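Local coordinates for DNA translocase coupling protein (PDB 6O1X) that binds ATP and probably DNA, and is thought to act as the ATP-driven coupling translocase of plasmid conjugation in Clostridium perfringens, at residues 112-117 with 336-341; 148-153 with 228-233; 278-283 with 302-307. All coordinates share one frame; numbering follows the deposited sequence.

Contact 1 (112-117 with 336-341). With AGS (phosphothiophosphoric acid-adenylate ester), chain E.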
loop_
_atom_site.group_PDB
_atom_site.type_symbol
_atom_site.label_atom_id
_atom_site.label_comp_id
_atom_site.label_asym_id
_atom_site.label_seq_id
_atom_site.Cartn_x
_atom_site.Cartn_y
_atom_site.Cartn_z
ATOM N N VAL A 112 -0.998 12.227 -5.816
ATOM C CA VAL A 112 0.063 11.883 -4.857
ATOM C C VAL A 112 1.038 10.828 -5.436
ATOM O O VAL A 112 0.655 10.046 -6.307
ATOM C CB VAL A 112 -0.419 11.508 -3.430
ATOM C CG1 VAL A 112 -1.079 12.705 -2.753
ATOM C CG2 VAL A 112 -1.341 10.282 -3.428
ATOM N N VAL A 113 2.300 10.841 -4.951
ATOM C CA VAL A 113 3.328 9.905 -5.340
ATOM C C VAL A 113 3.720 9.080 -4.092
ATOM O O VAL A 113 4.070 9.643 -3.054
ATOM C CB VAL A 113 4.526 10.583 -6.041
ATOM C CG1 VAL A 113 5.331 9.546 -6.820
ATOM C CG2 VAL A 113 4.073 11.699 -6.986
ATOM N N VAL A 114 3.612 7.761 -4.159
ATOM C CA VAL A 114 3.887 6.940 -2.975
ATOM C C VAL A 114 5.246 6.221 -3.015
ATOM O O VAL A 114 5.708 5.726 -1.981
ATOM C CB VAL A 114 2.726 5.961 -2.674
ATOM C CG1 VAL A 114 1.405 6.712 -2.465
ATOM C CG2 VAL A 114 2.574 4.923 -3.775
ATOM N N GLY A 115 5.866 6.169 -4.194
ATOM C CA GLY A 115 7.153 5.521 -4.363
ATOM C C GLY A 115 7.548 5.189 -5.780
ATOM O O GLY A 115 6.933 5.648 -6.738
ATOM N N GLN A 116 8.560 4.344 -5.912
ATOM C CA GLN A 116 9.140 4.011 -7.197
ATOM C C GLN A 116 8.962 2.578 -7.599
ATOM O O GLN A 116 9.298 1.680 -6.834
ATOM C CB GLN A 116 10.636 4.312 -7.155
ATOM C CG GLN A 116 11.187 4.918 -8.417
ATOM C CD GLN A 116 12.610 5.344 -8.194
ATOM O OE1 GLN A 116 13.546 4.578 -8.441
ATOM N NE2 GLN A 116 12.797 6.574 -7.703
ATOM N N THR A 117 8.508 2.364 -8.823
ATOM C CA THR A 117 8.438 1.011 -9.370
ATOM C C THR A 117 9.607 0.842 -10.376
ATOM O O THR A 117 10.536 1.653 -10.369
ATOM C CB THR A 117 7.025 0.625 -9.882
ATOM O OG1 THR A 117 7.048 -0.761 -10.261
ATOM C CG2 THR A 117 6.546 1.495 -11.035
ATOM N N VAL A 336 1.490 -4.353 -8.538
ATOM C CA VAL A 336 2.819 -3.878 -8.908
ATOM C C VAL A 336 3.766 -3.766 -7.701
ATOM O O VAL A 336 3.369 -3.271 -6.654
ATOM C CB VAL A 336 2.689 -2.533 -9.707
ATOM C CG1 VAL A 336 4.025 -2.052 -10.229
ATOM C CG2 VAL A 336 1.712 -2.668 -10.872
ATOM N N GLN A 337 5.026 -4.197 -7.858
ATOM C CA GLN A 337 6.002 -4.066 -6.781
ATOM C C GLN A 337 6.588 -2.638 -6.831
ATOM O O GLN A 337 6.874 -2.134 -7.919
ATOM C CB GLN A 337 7.100 -5.137 -6.905
ATOM C CG GLN A 337 7.963 -5.281 -5.669
ATOM C CD GLN A 337 9.071 -6.320 -5.770
ATOM O OE1 GLN A 337 10.083 -6.226 -5.066
ATOM N NE2 GLN A 337 8.919 -7.338 -6.626
ATOM N N PHE A 338 6.741 -1.983 -5.648
ATOM C CA PHE A 338 7.316 -0.636 -5.550
ATOM C C PHE A 338 8.022 -0.407 -4.229
ATOM O O PHE A 338 7.705 -1.048 -3.222
ATOM C CB PHE A 338 6.271 0.471 -5.818
ATOM C CG PHE A 338 5.353 0.791 -4.660
ATOM C CD1 PHE A 338 4.230 0.006 -4.401
ATOM C CD2 PHE A 338 5.586 1.898 -3.852
ATOM C CE1 PHE A 338 3.388 0.297 -3.332
ATOM C CE2 PHE A 338 4.741 2.190 -2.781
ATOM C CZ PHE A 338 3.651 1.390 -2.529
ATOM N N GLN A 339 9.001 0.496 -4.242
ATOM C CA GLN A 339 9.721 0.890 -3.051
ATOM C C GLN A 339 9.146 2.217 -2.565
ATOM O O GLN A 339 9.348 3.257 -3.193
ATOM C CB GLN A 339 11.240 0.966 -3.300
ATOM C CG GLN A 339 12.078 1.363 -2.040
ATOM C CD GLN A 339 11.993 0.381 -0.895
ATOM O OE1 GLN A 339 11.671 -0.806 -1.061
ATOM N NE2 GLN A 339 12.294 0.861 0.305
ATOM N N ALA A 340 8.426 2.170 -1.443
ATOM C CA ALA A 340 7.789 3.338 -0.839
ATOM C C ALA A 340 8.817 4.359 -0.405
ATOM O O ALA A 340 9.865 3.975 0.122
ATOM C CB ALA A 340 6.952 2.916 0.362
ATOM N N PHE A 341 8.504 5.659 -0.581
ATOM C CA PHE A 341 9.354 6.735 -0.095
ATOM C C PHE A 341 9.383 6.643 1.398
ATOM O O PHE A 341 8.399 6.257 2.041
ATOM C CB PHE A 341 8.854 8.135 -0.473
ATOM C CG PHE A 341 8.768 8.437 -1.943
ATOM C CD1 PHE A 341 9.907 8.425 -2.742
ATOM C CD2 PHE A 341 7.561 8.819 -2.519
ATOM C CE1 PHE A 341 9.823 8.697 -4.116
ATOM C CE2 PHE A 341 7.483 9.131 -3.886
ATOM C CZ PHE A 341 8.614 9.066 -4.676
HETATM P PG AGS E . 4.078 0.418 11.467
HETATM S S1G AGS E . 5.252 0.045 12.920
HETATM O O2G AGS E . 2.705 1.084 11.906
HETATM O O3G AGS E . 3.518 -0.701 10.521
HETATM P PB AGS E . 5.376 2.902 10.573
HETATM O O1B AGS E . 4.909 3.690 11.745
HETATM O O2B AGS E . 5.063 3.514 9.247
HETATM O O3B AGS E . 4.791 1.423 10.491
HETATM P PA AGS E . 8.181 2.957 11.556
HETATM O O1A AGS E . 9.039 4.013 10.972
HETATM O O2A AGS E . 7.619 3.177 12.970
HETATM O O3A AGS E . 6.948 2.638 10.600
HETATM O "O5'" AGS E . 9.025 1.610 11.623
HETATM C "C5'" AGS E . 9.383 0.909 10.418
HETATM C "C4'" AGS E . 10.873 0.671 10.324
HETATM O "O4'" AGS E . 11.233 0.438 8.948
HETATM C "C3'" AGS E . 11.815 1.776 10.806
HETATM O "O3'" AGS E . 13.014 1.250 11.374
HETATM C "C2'" AGS E . 12.049 2.611 9.539
HETATM O "O2'" AGS E . 13.352 3.185 9.483
HETATM C "C1'" AGS E . 11.879 1.580 8.410
HETATM N N9 AGS E . 11.101 2.056 7.269
HETATM C C8 AGS E . 9.761 2.345 7.226
HETATM N N7 AGS E . 9.329 2.713 6.045
HETATM C C5 AGS E . 10.469 2.681 5.255
HETATM C C6 AGS E . 10.705 3.028 3.906
HETATM N N6 AGS E . 9.762 3.490 3.079
HETATM N N1 AGS E . 11.971 2.917 3.437
HETATM C C2 AGS E . 12.932 2.491 4.267
HETATM N N3 AGS E . 12.831 2.145 5.555
HETATM C C4 AGS E . 11.568 2.269 5.995
#
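With OG1 trans to its own backbone nitrogen (chi1 -174°), T117 carries its hydroxyl to V336 and Q337, while F341, whose CG stands opposite the carbonyl carbon (chi1 -62°), swings its ring over the backbone of 112-117. The hydroxyl donates to a main-chain acceptor: T117 OG1 lies 2.7 Å from Q337 O and approaches nearly along the C=O axis. Beside this bond the side chains of T117 and V336 cross at about a right angle, V336 CG1 resting 3.3 Å from T117 OG1. At the other end, G115, which has no side chain, lies beneath the F341 ring. G115 CA makes a CH-pi contact 3.7 Å from the ring centroid, displaced toward the rim, and V113 O meets the edge of the same ring in its plane, 3.6 Å from F341 CE2. Y104 stacks on F341 and W100 meets it edge to face.

The segments illustrate antiparallel pairing between strands 111-116 and 334-340, neighbours in the large mixed sheet of the P-loop ATPase domain. The pairing is short, and the axes of the two short segments diverge, at 107°, where 112-117 bends at V114 and G115. Q116 and Q339 form the hydrogen-bonded pair, with Q116 N 3.0 Å from Q339 O and Q339 N 2.9 Å from Q116 O. G115 and A340 follow as a non-hydrogen-bonded pair, and F341 N then donates to V114 O. V114 CG2 packs 3.6 Å from F338 CE2. The amide of Q339 turns away from 112-117 and is held by R326 and K324. Beyond the pairing, A340 O accepts a hydrogen bond from the adenine amino group of the bound ATP analogue, AGS N6, at 3.0 Å.

Contact 2 (148-153 with 228-233); sequences CILWQL and RIIVVI
R228 NH2 is gripped by two groups from elsewhere in the chain, a salt bridge to E109 and a hydrogen bond to N127, while NH1 of the same guanidinium bonds to N273. With the charged end held there, the aliphatic part of R228 faces helix 142-155, and R228 CD comes to 4.3 Å from L153 CD2. L153 and L150 carry the helix side. L153 CD1 lies 3.7 Å from I230 CG1, and the two side chains cross at about a right angle. I230 sets its CG1 opposite the backbone nitrogen (chi1 176°), which places that branch against L153 and leaves CG2 for L150. One helical turn back, L150 CD1 sits 4.0 Å from I230 CG2 and 4.2 Å from V232 CG2, so a single methyl spans two residues that point to the same side of strand 229-233.

This is helix-on-sheet packing in a P-loop NTPase core. The helix that follows the Walker A loop lies nearly antiparallel to the strand; the axes of the two short segments come within 9.8 Å, at 163°. L150 and I230 also touch A160 of the adjacent strand 159-163. Between helix and strand the contact is made entirely by carbon atoms, which is consistent with shape and burial, rather than directional bonds, governing how these two elements seat.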
loop_
_atom_site.group_PDB
_atom_site.type_symbol
_atom_site.label_atom_id
_atom_site.label_comp_id
_atom_site.label_asym_id
_atom_site.label_seq_id
_atom_site.Cartn_x
_atom_site.Cartn_y
_atom_site.Cartn_z
ATOM N N CYS A 148 3.008 10.229 4.391
ATOM C CA CYS A 148 3.638 10.769 3.185
ATOM C C CYS A 148 2.567 11.425 2.304
ATOM O O CYS A 148 2.739 12.577 1.901
ATOM C CB CYS A 148 4.372 9.650 2.445
ATOM S SG CYS A 148 5.388 10.206 1.056
ATOM N N ILE A 149 1.460 10.685 2.050
ATOM C CA ILE A 149 0.262 11.041 1.288
ATOM C C ILE A 149 -0.346 12.262 1.949
ATOM O O ILE A 149 -0.653 13.243 1.274
ATOM C CB ILE A 149 -0.749 9.815 1.268
ATOM C CG1 ILE A 149 -0.227 8.661 0.357
ATOM C CG2 ILE A 149 -2.161 10.240 0.824
ATOM C CD1 ILE A 149 -0.851 7.341 0.556
ATOM N N LEU A 150 -0.514 12.194 3.275
ATOM C CA LEU A 150 -1.025 13.268 4.114
ATOM C C LEU A 150 -0.172 14.530 3.894
ATOM O O LEU A 150 -0.733 15.608 3.685
ATOM C CB LEU A 150 -1.006 12.838 5.603
ATOM C CG LEU A 150 -1.307 13.924 6.662
ATOM C CD1 LEU A 150 -2.649 14.515 6.461
ATOM C CD2 LEU A 150 -1.270 13.355 8.069
ATOM N N TRP A 151 1.164 14.396 3.919
ATOM C CA TRP A 151 2.064 15.535 3.719
ATOM C C TRP A 151 1.820 16.216 2.395
ATOM O O TRP A 151 1.698 17.439 2.351
ATOM C CB TRP A 151 3.538 15.121 3.792
ATOM C CG TRP A 151 4.473 16.277 3.566
ATOM C CD1 TRP A 151 5.352 16.434 2.533
ATOM C CD2 TRP A 151 4.626 17.433 4.403
ATOM N NE1 TRP A 151 6.032 17.622 2.664
ATOM C CE2 TRP A 151 5.640 18.236 3.827
ATOM C CE3 TRP A 151 4.034 17.849 5.615
ATOM C CZ2 TRP A 151 6.073 19.435 4.411
ATOM C CZ3 TRP A 151 4.441 19.055 6.176
ATOM C CH2 TRP A 151 5.447 19.835 5.575
ATOM N N GLN A 152 1.767 15.423 1.317
ATOM C CA GLN A 152 1.545 15.925 -0.040
ATOM C C GLN A 152 0.209 16.662 -0.147
ATOM O O GLN A 152 0.165 17.760 -0.691
ATOM C CB GLN A 152 1.602 14.776 -1.039
ATOM C CG GLN A 152 2.993 14.227 -1.172
ATOM C CD GLN A 152 2.984 12.984 -2.028
ATOM O OE1 GLN A 152 2.727 13.028 -3.243
ATOM N NE2 GLN A 152 3.265 11.850 -1.408
ATOM N N LEU A 153 -0.862 16.078 0.415
ATOM C CA LEU A 153 -2.185 16.703 0.406
ATOM C C LEU A 153 -2.221 17.991 1.226
ATOM O O LEU A 153 -2.751 18.997 0.739
ATOM C CB LEU A 153 -3.267 15.713 0.819
ATOM C CG LEU A 153 -3.446 14.542 -0.177
ATOM C CD1 LEU A 153 -4.539 13.559 0.300
ATOM C CD2 LEU A 153 -3.646 15.035 -1.615
ATOM N N ARG A 228 -10.274 20.139 -0.263
ATOM C CA ARG A 228 -10.187 18.680 -0.158
ATOM C C ARG A 228 -10.049 18.337 1.333
ATOM O O ARG A 228 -9.275 18.972 2.063
ATOM C CB ARG A 228 -8.962 18.115 -0.939
ATOM C CG ARG A 228 -8.846 16.568 -0.859
ATOM C CD ARG A 228 -7.815 15.924 -1.800
ATOM N NE ARG A 228 -8.000 16.352 -3.191
ATOM C CZ ARG A 228 -8.836 15.783 -4.055
ATOM N NH1 ARG A 228 -9.563 14.729 -3.694
ATOM N NH2 ARG A 228 -8.979 16.286 -5.279
ATOM N N ILE A 229 -10.785 17.327 1.772
ATOM C CA ILE A 229 -10.699 16.846 3.151
ATOM C C ILE A 229 -10.005 15.491 3.126
ATOM O O ILE A 229 -10.461 14.572 2.451
ATOM C CB ILE A 229 -12.088 16.834 3.875
ATOM C CG1 ILE A 229 -12.651 18.289 4.016
ATOM C CG2 ILE A 229 -11.994 16.117 5.252
ATOM C CD1 ILE A 229 -14.000 18.428 4.607
ATOM N N ILE A 230 -8.877 15.391 3.820
ATOM C CA ILE A 230 -8.138 14.139 3.935
ATOM C C ILE A 230 -8.339 13.558 5.343
ATOM O O ILE A 230 -8.063 14.223 6.338
ATOM C CB ILE A 230 -6.630 14.197 3.468
ATOM C CG1 ILE A 230 -5.903 12.848 3.714
ATOM C CG2 ILE A 230 -5.837 15.305 4.167
ATOM C CD1 ILE A 230 -6.499 11.608 3.132
ATOM N N VAL A 231 -8.813 12.307 5.406
ATOM C CA VAL A 231 -9.077 11.568 6.656
ATOM C C VAL A 231 -8.133 10.357 6.783
ATOM O O VAL A 231 -8.227 9.397 6.008
ATOM C CB VAL A 231 -10.568 11.136 6.787
ATOM C CG1 VAL A 231 -10.878 10.703 8.225
ATOM C CG2 VAL A 231 -11.504 12.246 6.326
ATOM N N VAL A 232 -7.244 10.401 7.766
ATOM C CA VAL A 232 -6.285 9.326 7.953
ATOM C C VAL A 232 -6.725 8.497 9.134
ATOM O O VAL A 232 -6.755 8.988 10.253
ATOM C CB VAL A 232 -4.804 9.820 8.082
ATOM C CG1 VAL A 232 -3.846 8.636 8.140
ATOM C CG2 VAL A 232 -4.414 10.742 6.942
ATOM N N ILE A 233 -7.092 7.257 8.881
ATOM C CA ILE A 233 -7.494 6.307 9.910
ATOM C C ILE A 233 -6.279 5.444 10.114
ATOM O O ILE A 233 -5.912 4.689 9.216
ATOM C CB ILE A 233 -8.735 5.485 9.481
ATOM C CG1 ILE A 233 -9.917 6.448 9.181
ATOM C CG2 ILE A 233 -9.101 4.413 10.566
ATOM C CD1 ILE A 233 -11.029 5.886 8.359
#

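Contact 3 (278-283 with 302-307)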
loop_
_atom_site.group_PDB
_atom_site.type_symbol
_atom_site.label_atom_id
_atom_site.label_comp_id
_atom_site.label_asym_id
_atom_site.label_seq_id
_atom_site.Cartn_x
_atom_site.Cartn_y
_atom_site.Cartn_z
ATOM N N VAL A 278 -4.186 -0.671 8.126
ATOM C CA VAL A 278 -4.549 -1.984 8.699
ATOM C C VAL A 278 -3.263 -2.748 9.018
ATOM O O VAL A 278 -2.385 -2.857 8.161
ATOM C CB VAL A 278 -5.509 -2.912 7.878
ATOM C CG1 VAL A 278 -6.128 -3.991 8.781
ATOM C CG2 VAL A 278 -6.601 -2.142 7.188
ATOM N N GLN A 279 -3.179 -3.326 10.217
ATOM C CA GLN A 279 -2.020 -4.124 10.625
ATOM C C GLN A 279 -2.268 -5.610 10.394
ATOM O O GLN A 279 -1.408 -6.308 9.858
ATOM C CB GLN A 279 -1.705 -3.864 12.087
ATOM C CG GLN A 279 -0.269 -4.158 12.472
ATOM C CD GLN A 279 0.125 -3.332 13.674
ATOM O OE1 GLN A 279 0.831 -2.302 13.569
ATOM N NE2 GLN A 279 -0.341 -3.764 14.839
ATOM N N ARG A 280 -3.469 -6.067 10.775
ATOM C CA ARG A 280 -3.916 -7.442 10.727
ATOM C C ARG A 280 -5.126 -7.645 9.827
ATOM O O ARG A 280 -6.277 -7.428 10.252
ATOM C CB ARG A 280 -4.220 -7.941 12.156
ATOM C CG ARG A 280 -4.367 -9.453 12.274
ATOM C CD ARG A 280 -3.020 -10.122 12.112
ATOM N NE ARG A 280 -2.843 -10.706 10.783
ATOM C CZ ARG A 280 -1.662 -11.053 10.283
ATOM N NH1 ARG A 280 -1.580 -11.602 9.079
ATOM N NH2 ARG A 280 -0.552 -10.859 10.985
ATOM N N PRO A 281 -4.876 -8.112 8.589
ATOM C CA PRO A 281 -5.981 -8.415 7.666
ATOM C C PRO A 281 -6.946 -9.460 8.218
ATOM O O PRO A 281 -6.563 -10.586 8.517
ATOM C CB PRO A 281 -5.255 -8.941 6.421
ATOM C CG PRO A 281 -3.871 -8.377 6.512
ATOM C CD PRO A 281 -3.575 -8.428 7.974
ATOM N N ASP A 282 -8.196 -9.060 8.380
ATOM C CA ASP A 282 -9.278 -9.873 8.907
ATOM C C ASP A 282 -10.538 -9.493 8.120
ATOM O O ASP A 282 -10.806 -8.308 7.955
ATOM C CB ASP A 282 -9.441 -9.554 10.401
ATOM C CG ASP A 282 -10.492 -10.332 11.158
ATOM O OD1 ASP A 282 -11.441 -10.843 10.516
ATOM O OD2 ASP A 282 -10.385 -10.410 12.397
ATOM N N ALA A 283 -11.330 -10.480 7.659
ATOM C CA ALA A 283 -12.548 -10.186 6.891
ATOM C C ALA A 283 -13.608 -9.469 7.725
ATOM O O ALA A 283 -14.527 -8.891 7.166
ATOM C CB ALA A 283 -13.104 -11.451 6.266
ATOM N N PHE A 302 3.288 -10.223 3.830
ATOM C CA PHE A 302 2.575 -11.069 4.780
ATOM C C PHE A 302 3.044 -12.513 4.601
ATOM O O PHE A 302 3.294 -12.940 3.475
ATOM C CB PHE A 302 1.053 -10.946 4.622
ATOM C CG PHE A 302 0.498 -9.692 5.258
ATOM C CD1 PHE A 302 0.300 -9.618 6.633
ATOM C CD2 PHE A 302 0.203 -8.574 4.485
ATOM C CE1 PHE A 302 -0.195 -8.448 7.219
ATOM C CE2 PHE A 302 -0.293 -7.411 5.071
ATOM C CZ PHE A 302 -0.480 -7.352 6.433
ATOM N N ALA A 303 3.200 -13.255 5.701
ATOM C CA ALA A 303 3.628 -14.652 5.619
ATOM C C ALA A 303 2.458 -15.571 5.255
ATOM O O ALA A 303 2.676 -16.627 4.671
ATOM C CB ALA A 303 4.267 -15.091 6.933
ATOM N N ASP A 304 1.227 -15.182 5.604
ATOM C CA ASP A 304 0.044 -15.995 5.299
ATOM C C ASP A 304 -0.698 -15.491 4.075
ATOM O O ASP A 304 -1.169 -14.357 4.067
ATOM C CB ASP A 304 -0.912 -16.179 6.508
ATOM C CG ASP A 304 -0.851 -15.156 7.638
ATOM O OD1 ASP A 304 -0.435 -13.993 7.381
ATOM O OD2 ASP A 304 -1.237 -15.506 8.774
ATOM N N SER A 305 -0.802 -16.342 3.039
ATOM C CA SER A 305 -1.511 -16.036 1.791
ATOM C C SER A 305 -3.007 -15.662 2.015
ATOM O O SER A 305 -3.615 -15.027 1.163
ATOM C CB SER A 305 -1.349 -17.179 0.793
ATOM O OG SER A 305 -1.811 -18.413 1.317
ATOM N N LYS A 306 -3.568 -16.014 3.186
ATOM C CA LYS A 306 -4.943 -15.700 3.598
ATOM C C LYS A 306 -5.019 -14.196 3.846
ATOM O O LYS A 306 -5.924 -13.540 3.319
ATOM C CB LYS A 306 -5.332 -16.462 4.882
ATOM C CG LYS A 306 -5.186 -17.987 4.813
ATOM C CD LYS A 306 -5.498 -18.644 6.171
ATOM C CE LYS A 306 -5.411 -20.157 6.154
ATOM N NZ LYS A 306 -5.832 -20.755 7.454
ATOM N N ALA A 307 -4.028 -13.644 4.603
ATOM C CA ALA A 307 -3.912 -12.216 4.913
ATOM C C ALA A 307 -3.848 -11.386 3.623
ATOM O O ALA A 307 -4.601 -10.412 3.478
ATOM C CB ALA A 307 -2.680 -11.968 5.766
#
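R280 and D304 approach from opposite directions, and the bent arginine chain brings its end to the aspartate. Its CB leaves the backbone away from 302-307, but the chain bends at chi2 (71°) and again at chi3, folding the guanidinium back toward that segment. R280 NH1 then lies 3.1 Å from D304 OD1 in a salt bridge whose hydrogen bond is weak: the donor geometry is strongly bent, and guanidinium and carboxylate planes stand 75° apart. The carboxylate oxygen comes in at the guanidinium edge, as does A307 CB, 3.5 Å from R280 NH1, whereas F302 CE1 lies over one face. The second terminal nitrogen, R280 NH2, has its own salt bridge to E137, a residue of the predicted ATP-binding loop.

P281 supplies the apolar half. F302 directs its ring toward the proline with CG opposite the carbonyl carbon (chi1 -78°), and P281 CG sits over that ring, 3.9 Å from its centroid and offset toward the rim, as a CH-pi contact. P281 CD adds a 3.5 Å approach to F302 CE1. Q279 O meets the F302 ring edge in its plane, 3.6 Å from F302 CE1.

In the P-loop fold the segment 278-283 begins at the last residue of core strand 272-278, next to the strand that leads into the Walker A motif, and runs on into the loop. V278 pairs with S134 and G136 by backbone hydrogen bonds, and the side chain of Q279 comes within about 4 Å of the bound nucleotide. Facing it, 302-307 enters helix 305-312. D304 holds the N-cap position, although its side chain makes no capping bond. In the first turn of that helix, A307 receives the proline: P281 CB lies 3.4 Å from A307 O, and P281 CG packs against A307 CB at 3.9 Å.

How the contacts relate
From the N terminus, strand 111-116 opens contact 1, which closes only when strand 334-340 returns, 218 residues later. Contacts 2 and 3 both nest inside that loop. Contact 2 comes first, joining helix 142-155 to strand 229-233 across 74 residues; contact 3 follows in series, with 18 intervening residues. Contacts 1 and 2 touch directly: Q152 OE1 of the helix probably accepts a hydrogen bond from V113 N, and V112 packs on L153. Contact 3 touches neither, its nearest atoms about 12 Å from contact 1 and about 6 Å from contact 2, and ties the loop after strand 272-278 to the start of helix 305-312, beside the ATP-binding loop.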